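Long-range contact in UDP-N-acetylglucosamine 2-epimerase (Listeria monocytogenes, PDB 3OT5), which probably interconverts UDP-N-acetylglucosamine and UDP-N-acetylmannosamine by epimerising the sugar at C2: residues K29-F34 with E113-V118. Numbering follows the deposited sequence.
Sequences KVMSIF and ENPDIV
K29 O accepts two backbone bonds, from D116 N at 2.9 Å and, longer, from I117 N at 3.2 Å, the former on a lone pair in the carbonyl plane, while K29 N-H meets D116 OD2 almost straight (168°) but from above the carboxylate plane. With CG anti to the backbone N (chi1 -177°) and an extended chain beyond, the lysine runs past P115 to E113, where K29 NZ is bonded to E113 O at 3.0 Å and salt-bridged to E113 OE1 at 2.9 Å, on the anti side but well out of the carboxylate plane; E58 adds a long, weak ion pair to NZ. M31 N to I117 O (2.9 Å, nearly straight) continues the parallel pairing. These strands, 28-34 and 117-121, are central neighbours in the seven-stranded parallel sheet of a Rossmann-like domain, and helix 95-113 leads into strand 117-121 through N114, the first residue beyond the helix, which has positive phi. Apolar contacts divide between the two faces. V30 and I117 lie side by side, CG2 to CG2 at 3.6 Å. On the other face M31 bends at chi3 (-64°), bringing CE to P115 CG and E113 CB, both at 3.5 Å; M31 also touches V109 and I110 of helix 95-113. Further along, I33 CD1 packs tightly on V118 CG1, at 3.4 Å.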
loop_
_atom_site.group_PDB
_atom_site.type_symbol
_atom_site.label_atom_id
_atom_site.label_comp_id
_atom_site.label_asym_id
_atom_site.label_seq_id
_atom_site.Cartn_x
_atom_site.Cartn_y
_atom_site.Cartn_z
ATOM N N LYS A 29 -20.736 13.701 8.636
ATOM C CA LYS A 29 -20.874 13.043 7.350
ATOM C C LYS A 29 -19.541 13.058 6.639
ATOM O O LYS A 29 -19.051 14.107 6.267
ATOM C CB LYS A 29 -21.968 13.693 6.497
ATOM C CG LYS A 29 -22.191 12.967 5.167
ATOM C CD LYS A 29 -23.439 13.466 4.463
ATOM C CE LYS A 29 -23.780 12.604 3.263
ATOM N NZ LYS A 29 -25.027 13.045 2.595
ATOM N N VAL A 30 -18.954 11.878 6.486
ATOM C CA VAL A 30 -17.657 11.716 5.836
ATOM C C VAL A 30 -17.820 11.081 4.464
ATOM O O VAL A 30 -18.403 10.004 4.330
ATOM C CB VAL A 30 -16.737 10.807 6.623
ATOM C CG1 VAL A 30 -15.372 10.695 5.909
ATOM C CG2 VAL A 30 -16.567 11.301 8.050
ATOM N N MET A 31 -17.297 11.757 3.458
ATOM C CA MET A 31 -17.343 11.292 2.096
ATOM C C MET A 31 -15.958 10.808 1.746
ATOM O O MET A 31 -15.032 11.591 1.712
ATOM C CB MET A 31 -17.753 12.428 1.155
ATOM C CG MET A 31 -17.766 12.028 -0.286
ATOM S SD MET A 31 -18.304 13.344 -1.371
ATOM C CE MET A 31 -19.993 13.560 -0.810
ATOM N N SER A 32 -15.827 9.510 1.494
ATOM C CA SER A 32 -14.546 8.910 1.145
ATOM C C SER A 32 -14.515 8.667 -0.339
ATOM O O SER A 32 -15.390 7.995 -0.893
ATOM C CB SER A 32 -14.338 7.610 1.909
ATOM O OG SER A 32 -14.306 7.884 3.301
ATOM N N ILE A 33 -13.511 9.232 -0.989
ATOM C CA ILE A 33 -13.387 9.102 -2.414
ATOM C C ILE A 33 -12.233 8.206 -2.803
ATOM O O ILE A 33 -11.109 8.386 -2.329
ATOM C CB ILE A 33 -13.115 10.473 -3.059
ATOM C CG1 ILE A 33 -14.185 11.481 -2.653
ATOM C CG2 ILE A 33 -13.054 10.345 -4.576
ATOM C CD1 ILE A 33 -13.951 12.853 -3.210
ATOM N N PHE A 34 -12.513 7.216 -3.635
ATOM C CA PHE A 34 -11.442 6.375 -4.168
ATOM C C PHE A 34 -11.691 6.041 -5.637
ATOM O O PHE A 34 -12.826 5.814 -6.065
ATOM C CB PHE A 34 -11.064 5.172 -3.279
ATOM C CG PHE A 34 -12.220 4.442 -2.661
ATOM C CD1 PHE A 34 -12.796 3.367 -3.289
ATOM C CD2 PHE A 34 -12.662 4.791 -1.394
ATOM C CE1 PHE A 34 -13.821 2.675 -2.690
ATOM C CE2 PHE A 34 -13.677 4.113 -0.789
ATOM C CZ PHE A 34 -14.266 3.049 -1.438
ATOM N N GLU A 113 -24.591 16.238 -1.740
ATOM C CA GLU A 113 -24.470 15.458 -0.501
ATOM C C GLU A 113 -24.166 16.297 0.739
ATOM O O GLU A 113 -24.567 15.930 1.858
ATOM C CB GLU A 113 -23.394 14.373 -0.664
ATOM C CG GLU A 113 -23.737 13.308 -1.717
ATOM C CD GLU A 113 -24.926 12.428 -1.329
ATOM O OE1 GLU A 113 -25.013 11.990 -0.153
ATOM O OE2 GLU A 113 -25.756 12.140 -2.217
ATOM N N ASN A 114 -23.460 17.408 0.532
ATOM C CA ASN A 114 -23.058 18.351 1.592
ATOM C C ASN A 114 -22.392 17.667 2.790
ATOM O O ASN A 114 -22.844 17.810 3.936
ATOM C CB ASN A 114 -24.244 19.205 2.064
ATOM C CG ASN A 114 -23.807 20.419 2.910
ATOM O OD1 ASN A 114 -22.643 20.836 2.864
ATOM N ND2 ASN A 114 -24.752 21.004 3.657
ATOM N N PRO A 115 -21.326 16.901 2.528
ATOM C CA PRO A 115 -20.631 16.262 3.614
ATOM C C PRO A 115 -19.857 17.261 4.444
ATOM O O PRO A 115 -19.505 18.346 3.971
ATOM C CB PRO A 115 -19.636 15.352 2.900
ATOM C CG PRO A 115 -19.357 16.055 1.616
ATOM C CD PRO A 115 -20.704 16.589 1.228
ATOM N N ASP A 116 -19.590 16.878 5.684
ATOM C CA ASP A 116 -18.809 17.697 6.586
ATOM C C ASP A 116 -17.336 17.587 6.244
ATOM O O ASP A 116 -16.564 18.507 6.473
ATOM C CB ASP A 116 -19.039 17.225 7.996
ATOM C CG ASP A 116 -20.460 17.399 8.412
ATOM O OD1 ASP A 116 -21.051 18.425 8.028
ATOM O OD2 ASP A 116 -20.988 16.530 9.117
ATOM N N ILE A 117 -16.939 16.453 5.688
ATOM C CA ILE A 117 -15.549 16.266 5.361
ATOM C C ILE A 117 -15.412 15.273 4.257
ATOM O O ILE A 117 -16.151 14.297 4.180
ATOM C CB ILE A 117 -14.737 15.826 6.593
ATOM C CG1 ILE A 117 -13.245 15.705 6.256
ATOM C CG2 ILE A 117 -15.260 14.496 7.148
ATOM C CD1 ILE A 117 -12.392 15.394 7.466
ATOM N N VAL A 118 -14.457 15.542 3.388
ATOM C CA VAL A 118 -14.180 14.677 2.274
ATOM C C VAL A 118 -12.786 14.136 2.478
ATOM O O VAL A 118 -11.866 14.899 2.826
ATOM C CB VAL A 118 -14.246 15.426 0.953
ATOM C CG1 VAL A 118 -13.961 14.461 -0.215
ATOM C CG2 VAL A 118 -15.611 16.055 0.792
#